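Local coordinates for protein pantothenate kinase (Coxiella burnetii, PDB 3TQC) that catalyses the ATP-dependent phosphorylation of pantothenate to 4'-phosphopantothenate, the first of five steps leading to coenzyme A, at residues V91-G96 with F227-F232; I207-V212 with L295-R300. One frame throughout, in Å; residues are numbered along the deposited sequence.

Contact 1: V91-G96 with F227-F232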
ATOM      1  N   VAL B  91      -1.953  -3.964 -17.486  1.00 21.91           N
ATOM      2  CA  VAL B  91      -3.169  -4.132 -16.745  1.00 20.90           C
ATOM      3  C   VAL B  91      -3.640  -2.697 -16.417  1.00 20.98           C
ATOM      4  O   VAL B  91      -2.870  -1.742 -16.586  1.00 20.58           O
ATOM      5  CB  VAL B  91      -2.926  -4.943 -15.454  1.00 20.03           C
ATOM      6  CG1 VAL B  91      -2.657  -6.381 -15.776  1.00 20.32           C
ATOM      7  CG2 VAL B  91      -1.791  -4.360 -14.664  1.00 17.05           C
ATOM      8  N   PRO B  92      -4.885  -2.546 -15.929  1.00 20.62           N
ATOM      9  CA  PRO B  92      -5.423  -1.209 -15.705  1.00 20.11           C
ATOM     10  C   PRO B  92      -4.789  -0.512 -14.510  1.00 19.13           C
ATOM     11  O   PRO B  92      -4.342  -1.148 -13.557  1.00 19.27           O
ATOM     12  CB  PRO B  92      -6.918  -1.463 -15.441  1.00 20.18           C
ATOM     13  CG  PRO B  92      -7.188  -2.831 -15.997  1.00 21.58           C
ATOM     14  CD  PRO B  92      -5.900  -3.577 -15.675  1.00 21.14           C
ATOM     15  N   TYR B  93      -4.735   0.798 -14.600  1.00 18.27           N
ATOM     16  CA  TYR B  93      -4.373   1.632 -13.487  1.00 17.50           C
ATOM     17  C   TYR B  93      -5.637   1.787 -12.647  1.00 16.67           C
ATOM     18  O   TYR B  93      -6.675   2.121 -13.189  1.00 17.59           O
ATOM     19  CB  TYR B  93      -3.900   2.984 -14.002  1.00 16.67           C
ATOM     20  CG  TYR B  93      -3.213   3.799 -12.955  1.00 17.41           C
ATOM     21  CD1 TYR B  93      -1.847   3.737 -12.795  1.00 16.89           C
ATOM     22  CD2 TYR B  93      -3.936   4.647 -12.120  1.00 16.03           C
ATOM     23  CE1 TYR B  93      -1.218   4.478 -11.832  1.00 17.21           C
ATOM     24  CE2 TYR B  93      -3.322   5.377 -11.152  1.00 16.02           C
ATOM     25  CZ  TYR B  93      -1.956   5.307 -11.019  1.00 16.91           C
ATOM     26  OH  TYR B  93      -1.330   6.046 -10.048  1.00 16.06           O
ATOM     27  N   ILE B  94      -5.562   1.516 -11.350  1.00 15.92           N
ATOM     28  CA  ILE B  94      -6.747   1.563 -10.500  1.00 15.65           C
ATOM     29  C   ILE B  94      -6.625   2.662  -9.469  1.00 15.12           C
ATOM     30  O   ILE B  94      -5.667   2.689  -8.699  1.00 15.29           O
ATOM     31  CB  ILE B  94      -6.993   0.248  -9.773  1.00 15.98           C
ATOM     32  CG1 ILE B  94      -7.097  -0.909 -10.774  1.00 16.23           C
ATOM     33  CG2 ILE B  94      -8.261   0.345  -8.955  1.00 15.72           C
ATOM     34  CD1 ILE B  94      -7.782  -2.154 -10.204  1.00 16.40           C
ATOM     35  N   ILE B  95      -7.610   3.551  -9.456  1.00 14.80           N
ATOM     36  CA  ILE B  95      -7.638   4.677  -8.551  1.00 14.77           C
ATOM     37  C   ILE B  95      -8.732   4.430  -7.508  1.00 15.37           C
ATOM     38  O   ILE B  95      -9.886   4.214  -7.859  1.00 16.52           O
ATOM     39  CB  ILE B  95      -7.941   5.975  -9.305  1.00 14.83           C
ATOM     40  CG1 ILE B  95      -6.831   6.284 -10.315  1.00 15.94           C
ATOM     41  CG2 ILE B  95      -8.098   7.156  -8.344  1.00 13.21           C
ATOM     42  CD1 ILE B  95      -7.241   7.377 -11.352  1.00 16.12           C
ATOM     43  N   GLY B  96      -8.368   4.468  -6.237  1.00 15.26           N
ATOM     44  CA  GLY B  96      -9.305   4.219  -5.156  1.00 15.92           C
ATOM     45  C   GLY B  96      -9.952   5.510  -4.719  1.00 16.45           C
ATOM     46  O   GLY B  96      -9.293   6.545  -4.659  1.00 16.56           O
ATOM     47  N   PHE B 227      -4.623  -1.490  -5.985  1.00 19.70           N
ATOM     48  CA  PHE B 227      -4.736  -0.196  -6.625  1.00 19.20           C
ATOM     49  C   PHE B 227      -3.455   0.601  -6.555  1.00 19.50           C
ATOM     50  O   PHE B 227      -2.544   0.293  -5.790  1.00 20.13           O
ATOM     51  CB  PHE B 227      -5.992   0.587  -6.157  1.00 19.23           C
ATOM     52  CG  PHE B 227      -6.015   0.991  -4.709  1.00 18.31           C
ATOM     53  CD1 PHE B 227      -5.004   1.760  -4.149  1.00 21.70           C
ATOM     54  CD2 PHE B 227      -7.111   0.683  -3.927  1.00 20.41           C
ATOM     55  CE1 PHE B 227      -5.073   2.196  -2.802  1.00 21.35           C
ATOM     56  CE2 PHE B 227      -7.185   1.090  -2.582  1.00 21.65           C
ATOM     57  CZ  PHE B 227      -6.166   1.851  -2.026  1.00 21.01           C
ATOM     58  N   ASP B 228      -3.400   1.628  -7.389  1.00 19.77           N
ATOM     59  CA  ASP B 228      -2.188   2.390  -7.615  1.00 20.09           C
ATOM     60  C   ASP B 228      -2.180   3.754  -6.928  1.00 19.89           C
ATOM     61  O   ASP B 228      -1.128   4.313  -6.631  1.00 20.34           O
ATOM     62  CB  ASP B 228      -2.049   2.565  -9.122  1.00 20.54           C
ATOM     63  CG  ASP B 228      -1.954   1.245  -9.830  1.00 20.72           C
ATOM     64  OD1 ASP B 228      -0.825   0.717  -9.855  1.00 23.51           O
ATOM     65  OD2 ASP B 228      -2.985   0.726 -10.324  1.00 18.25           O
ATOM     66  N   PHE B 229      -3.366   4.282  -6.684  1.00 19.95           N
ATOM     67  CA  PHE B 229      -3.532   5.633  -6.199  1.00 19.61           C
ATOM     68  C   PHE B 229      -4.863   5.681  -5.488  1.00 19.53           C
ATOM     69  O   PHE B 229      -5.812   5.036  -5.919  1.00 20.02           O
ATOM     70  CB  PHE B 229      -3.553   6.568  -7.390  1.00 19.87           C
ATOM     71  CG  PHE B 229      -3.441   8.014  -7.039  1.00 20.01           C
ATOM     72  CD1 PHE B 229      -2.236   8.677  -7.168  1.00 21.57           C
ATOM     73  CD2 PHE B 229      -4.551   8.727  -6.622  1.00 20.01           C
ATOM     74  CE1 PHE B 229      -2.136  10.041  -6.849  1.00 22.11           C
ATOM     75  CE2 PHE B 229      -4.461  10.070  -6.302  1.00 19.72           C
ATOM     76  CZ  PHE B 229      -3.261  10.727  -6.413  1.00 21.16           C
ATOM     77  N   SER B 230      -4.958   6.443  -4.415  1.00 19.67           N
ATOM     78  CA  SER B 230      -6.237   6.583  -3.731  1.00 20.04           C
ATOM     79  C   SER B 230      -6.506   8.010  -3.345  1.00 20.07           C
ATOM     80  O   SER B 230      -5.589   8.744  -2.974  1.00 20.06           O
ATOM     81  CB  SER B 230      -6.277   5.712  -2.485  1.00 20.09           C
ATOM     82  OG  SER B 230      -5.178   6.018  -1.669  1.00 20.31           O
ATOM     83  N   LEU B 231      -7.779   8.383  -3.453  1.00 20.47           N
ATOM     84  CA  LEU B 231      -8.299   9.664  -3.005  1.00 20.65           C
ATOM     85  C   LEU B 231      -9.147   9.373  -1.798  1.00 20.06           C
ATOM     86  O   LEU B 231      -9.879   8.391  -1.784  1.00 20.05           O
ATOM     87  CB  LEU B 231      -9.225  10.290  -4.045  1.00 21.38           C
ATOM     88  CG  LEU B 231      -8.716  10.894  -5.351  1.00 23.76           C
ATOM     89  CD1 LEU B 231      -8.285   9.816  -6.332  1.00 25.93           C
ATOM     90  CD2 LEU B 231      -9.827  11.741  -5.951  1.00 24.27           C
ATOM     91  N   PHE B 232      -9.080  10.230  -0.797  1.00 19.59           N
ATOM     92  CA  PHE B 232     -10.019  10.156   0.304  1.00 19.85           C
ATOM     93  C   PHE B 232     -10.803  11.463   0.276  1.00 20.06           C
ATOM     94  O   PHE B 232     -10.203  12.525   0.249  1.00 19.67           O
ATOM     95  CB  PHE B 232      -9.303   9.953   1.630  1.00 20.24           C
ATOM     96  CG  PHE B 232     -10.227   9.750   2.811  1.00 20.19           C
ATOM     97  CD1 PHE B 232     -10.450   8.486   3.324  1.00 20.71           C
ATOM     98  CD2 PHE B 232     -10.835  10.832   3.425  1.00 21.14           C
ATOM     99  CE1 PHE B 232     -11.273   8.301   4.411  1.00 21.36           C
ATOM    100  CE2 PHE B 232     -11.655  10.659   4.509  1.00 21.63           C
ATOM    101  CZ  PHE B 232     -11.882   9.379   5.001  1.00 22.60           C
TER
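Gly96 and Leu231 sit at the buried, close-packed end of two adjacent parallel strands in the central sheet of a P-loop NTPase-type kinase. Gly96 N donates to Phe229 O at 2.6 Å, and Gly96 O takes the amide of Leu231, Leu231 N lying 2.7 Å away. Beside these bonds the methyls Ile95 CG2 and Leu231 CD1 come to 3.3 Å, a modelled distance shorter than usual carbon contact and so doubtful in detail; strand 93-99 runs on into the P-loop. The Phe227-Asp228 end, partly exposed, is the more open one and is held mainly by polar bonds. Ile94 O accepts Asp228 N at 2.8 Å and, weakly, Phe229 N, while Asp228 reaches back with its carboxylate: OD2 receives Ile94 N at 2.9 Å, almost straight (175°), on its anti side. Asp228 CB lies over one face of the Tyr93 ring, 3.5 Å from the centroid, and with CG anti to its own carbonyl carbon (chi1 -60°) the carboxylate stacks 21° from the ring plane. Helix 52-84 packs on Tyr93 and Phe229. Since OD2 also forms a salt bridge with Lys168, the carboxylate probably stays ionised, a side chain continuing the backbone pairing before strand 229-234 has begun.

Contact 2: I207-V212 with L295-R300; sequences ILQTGV and LPYKNR
Arg300 NH1 is gripped by two oxygens: it donates to Leu208 O at 2.8 Å and to water 1 at 3.1 Å. Both acceptors lie at the edge of the guanidinium, in its plane, yet the bond to Leu208 O arrives 50° above the carbonyl plane and so does not use a lone pair of that oxygen. A bend at chi3 (61°) turns the guanidinium toward the loop; Arg300 CD lies 3.5 Å from the same Leu208 O. Water 1 hands its own hydrogens to Ile207 O and Gln209 O, so one water and one arginine nitrogen between them bind three successive carbonyls of the 207-212 loop. The other guanidinium nitrogens are held as well, NH2 by Ser224 and NE by a salt bridge to Asp225 of the second subunit, which should fix the rotation of the group.

Tyr297 closes the other half of the contact. Gln209 CA stands over the centre of its ring, 4.2 Å from the centroid and only 6° off the normal, a CH-pi contact, while Gln209 CG passes near CD2 and CE2. At the base of the ring, Tyr297 CB meets Leu208 CB at 3.7 Å, and Leu208 CD1 reaches Tyr297 O at 3.6 Å. At its far end the phenol OH is bonded to water 2 at 2.8 Å, and that water accepts the amide of Thr210.

The contact joins two connecting segments next to the subunit interface, where Gln220 and Phe222 of the second subunit pack on Tyr297 and Arg300. The 295-300 segment is a 3-10 turn that carries the chain from helix 271-294 into strand 303-307, and the 207-212 loop follows strand 199-203. Leu208 extends from this junction onto Ala98 of strand 93-99 and onto Ser230 and Phe232 of strand 229-234.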
ATOM      1  N   ILE B 207     -12.095   0.694   1.186  1.00 23.66           N
ATOM      2  CA  ILE B 207     -10.986   0.336   0.299  1.00 22.66           C
ATOM      3  C   ILE B 207      -9.612   0.532   0.914  1.00 22.30           C
ATOM      4  O   ILE B 207      -8.628   0.023   0.379  1.00 22.08           O
ATOM      5  CB  ILE B 207     -11.029   1.087  -1.027  1.00 21.96           C
ATOM      6  CG1 ILE B 207     -11.021   2.598  -0.794  1.00 22.29           C
ATOM      7  CG2 ILE B 207     -12.223   0.633  -1.818  1.00 21.95           C
ATOM      8  CD1 ILE B 207     -10.528   3.385  -2.001  1.00 22.66           C
ATOM      9  N   LEU B 208      -9.544   1.287   2.009  1.00 22.35           N
ATOM     10  CA  LEU B 208      -8.294   1.568   2.694  1.00 22.59           C
ATOM     11  C   LEU B 208      -8.096   0.677   3.931  1.00 23.72           C
ATOM     12  O   LEU B 208      -7.084   0.771   4.621  1.00 22.70           O
ATOM     13  CB  LEU B 208      -8.259   3.036   3.099  1.00 22.35           C
ATOM     14  CG  LEU B 208      -8.407   3.982   1.919  1.00 22.38           C
ATOM     15  CD1 LEU B 208      -8.259   5.432   2.318  1.00 20.97           C
ATOM     16  CD2 LEU B 208      -7.395   3.612   0.848  1.00 22.42           C
ATOM     17  N   GLN B 209      -9.070  -0.183   4.194  1.00 24.68           N
ATOM     18  CA  GLN B 209      -9.027  -1.052   5.348  1.00 26.84           C
ATOM     19  C   GLN B 209      -8.172  -2.277   5.097  1.00 27.82           C
ATOM     20  O   GLN B 209      -7.691  -2.503   3.988  1.00 27.19           O
ATOM     21  CB  GLN B 209     -10.438  -1.493   5.706  1.00 27.38           C
ATOM     22  CG  GLN B 209     -11.354  -0.361   6.100  1.00 28.34           C
ATOM     23  CD  GLN B 209     -12.797  -0.820   6.252  1.00 29.73           C
ATOM     24  OE1 GLN B 209     -13.086  -2.023   6.223  1.00 31.89           O
ATOM     25  NE2 GLN B 209     -13.701   0.128   6.424  1.00 28.01           N
ATOM     26  N   THR B 210      -7.997  -3.070   6.142  1.00 30.08           N
ATOM     27  CA  THR B 210      -7.317  -4.345   6.052  1.00 31.74           C
ATOM     28  C   THR B 210      -8.321  -5.450   6.295  1.00 33.86           C
ATOM     29  O   THR B 210      -9.420  -5.203   6.798  1.00 35.14           O
ATOM     30  CB  THR B 210      -6.230  -4.444   7.120  1.00 32.57           C
ATOM     31  OG1 THR B 210      -6.807  -4.142   8.390  1.00 33.41           O
ATOM     32  CG2 THR B 210      -5.102  -3.464   6.832  1.00 31.24           C
ATOM     33  N   GLY B 211      -7.931  -6.674   5.959  1.00 35.46           N
ATOM     34  CA  GLY B 211      -8.770  -7.844   6.189  1.00 37.44           C
ATOM     35  C   GLY B 211      -8.671  -8.323   7.628  1.00 39.78           C
ATOM     36  O   GLY B 211      -7.780  -7.904   8.381  1.00 40.61           O
ATOM     37  N   VAL B 212      -9.584  -9.205   8.016  1.00 41.53           N
ATOM     38  CA  VAL B 212      -9.550  -9.795   9.348  1.00 43.62           C
ATOM     39  C   VAL B 212      -8.610 -11.013   9.333  1.00 44.41           C
ATOM     40  O   VAL B 212      -8.557 -11.749   8.342  1.00 44.41           O
ATOM     41  CB  VAL B 212     -10.970 -10.191   9.812  1.00 45.05           C
ATOM     42  CG1 VAL B 212     -11.936  -9.033   9.593  1.00 44.46           C
ATOM     43  CG2 VAL B 212     -11.462 -11.426   9.074  1.00 46.34           C
ATOM     44  N   LEU B 295     -12.385   6.645   8.700  1.00 23.89           N
ATOM     45  CA  LEU B 295     -11.521   7.773   9.053  1.00 24.36           C
ATOM     46  C   LEU B 295     -10.144   7.370   9.598  1.00 24.79           C
ATOM     47  O   LEU B 295      -9.154   8.041   9.324  1.00 25.01           O
ATOM     48  CB  LEU B 295     -12.231   8.661  10.084  1.00 25.55           C
ATOM     49  CG  LEU B 295     -11.729  10.086  10.265  1.00 26.55           C
ATOM     50  CD1 LEU B 295     -11.806  10.863   8.945  1.00 26.20           C
ATOM     51  CD2 LEU B 295     -12.534  10.799  11.369  1.00 28.46           C
ATOM     52  N   PRO B 296     -10.068   6.275  10.374  1.00 25.39           N
ATOM     53  CA  PRO B 296      -8.763   5.832  10.828  1.00 25.54           C
ATOM     54  C   PRO B 296      -7.768   5.529   9.713  1.00 24.42           C
ATOM     55  O   PRO B 296      -6.575   5.549   9.950  1.00 23.97           O
ATOM     56  CB  PRO B 296      -9.090   4.556  11.596  1.00 26.33           C
ATOM     57  CG  PRO B 296     -10.434   4.810  12.129  1.00 27.42           C
ATOM     58  CD  PRO B 296     -11.149   5.532  11.050  1.00 26.39           C
ATOM     59  N   TYR B 297      -8.256   5.231   8.516  1.00 23.94           N
ATOM     60  CA  TYR B 297      -7.378   4.892   7.405  1.00 22.92           C
ATOM     61  C   TYR B 297      -7.224   6.054   6.428  1.00 21.98           C
ATOM     62  O   TYR B 297      -6.574   5.908   5.407  1.00 21.30           O
ATOM     63  CB  TYR B 297      -7.877   3.616   6.711  1.00 22.76           C
ATOM     64  CG  TYR B 297      -7.858   2.445   7.646  1.00 23.70           C
ATOM     65  CD1 TYR B 297      -6.673   1.780   7.919  1.00 25.34           C
ATOM     66  CD2 TYR B 297      -9.019   2.027   8.311  1.00 25.43           C
ATOM     67  CE1 TYR B 297      -6.636   0.704   8.817  1.00 25.57           C
ATOM     68  CE2 TYR B 297      -8.991   0.955   9.206  1.00 26.42           C
ATOM     69  CZ  TYR B 297      -7.798   0.303   9.452  1.00 27.77           C
ATOM     70  OH  TYR B 297      -7.756  -0.759  10.335  1.00 33.35           O
ATOM     71  N   LYS B 298      -7.759   7.221   6.781  1.00 22.44           N
ATOM     72  CA  LYS B 298      -7.710   8.391   5.899  1.00 22.28           C
ATOM     73  C   LYS B 298      -6.283   8.685   5.411  1.00 21.65           C
ATOM     74  O   LYS B 298      -6.046   9.009   4.229  1.00 20.45           O
ATOM     75  CB  LYS B 298      -8.276   9.626   6.625  1.00 22.92           C
ATOM     76  CG  LYS B 298      -8.290  10.893   5.785  1.00 23.65           C
ATOM     77  CD  LYS B 298      -8.751  12.140   6.550  1.00 27.05           C
ATOM     78  CE  LYS B 298      -7.721  12.574   7.584  1.00 28.37           C
ATOM     79  NZ  LYS B 298      -7.799  14.014   7.831  1.00 32.34           N
ATOM     80  N   ASN B 299      -5.332   8.582   6.331  1.00 22.07           N
ATOM     81  CA  ASN B 299      -3.970   8.977   6.029  1.00 22.04           C
ATOM     82  C   ASN B 299      -3.247   7.955   5.166  1.00 20.61           C
ATOM     83  O   ASN B 299      -2.081   8.141   4.845  1.00 21.00           O
ATOM     84  CB  ASN B 299      -3.210   9.295   7.317  1.00 23.22           C
ATOM     85  CG  ASN B 299      -3.744  10.554   8.004  1.00 27.17           C
ATOM     86  OD1 ASN B 299      -4.397  11.390   7.370  1.00 31.67           O
ATOM     87  ND2 ASN B 299      -3.477  10.691   9.298  1.00 30.96           N
ATOM     88  N   ARG B 300      -3.928   6.886   4.770  1.00 19.50           N
ATOM     89  CA  ARG B 300      -3.331   5.959   3.808  1.00 18.76           C
ATOM     90  C   ARG B 300      -3.488   6.452   2.368  1.00 17.49           C
ATOM     91  O   ARG B 300      -2.850   5.938   1.492  1.00 17.08           O
ATOM     92  CB  ARG B 300      -3.921   4.557   3.929  1.00 18.88           C
ATOM     93  CG  ARG B 300      -3.701   3.892   5.259  1.00 19.15           C
ATOM     94  CD  ARG B 300      -3.999   2.408   5.153  1.00 20.41           C
ATOM     95  NE  ARG B 300      -3.106   1.770   4.183  1.00 20.62           N
ATOM     96  CZ  ARG B 300      -3.455   0.819   3.320  1.00 20.22           C
ATOM     97  NH1 ARG B 300      -4.695   0.344   3.284  1.00 18.52           N
ATOM     98  NH2 ARG B 300      -2.536   0.349   2.471  1.00 20.96           N
TER
HETATM   99  O   HOH W   1      -6.792  -1.443   1.851  1.00 10.05           O
HETATM  100  O   HOH W   2      -8.900  -2.755   8.803  1.00 13.16           O

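In the fold
From the N terminus, helix 52-84 precedes 91-96, the start of the strand that leads into the P-loop. The chain then runs through strand 125-129, the small antiparallel sheet and strand 199-203 to the 207-212 loop. Contact 1 closes a loop of 130 residues when 227-232 returns beside 91-96; helices 237-253 and 271-294 follow before 295-300 meets 207-212 in contact 2. The segments alternate, so the two closures cross. Their centres are 14 Å apart, and they touch where Phe227 packs on Ile207 and Leu208, and Phe232 on Lys298. Contact 1 joins two central parallel strands; contact 2 joins two connections, one packing through Leu208 on the face carrying Ser230.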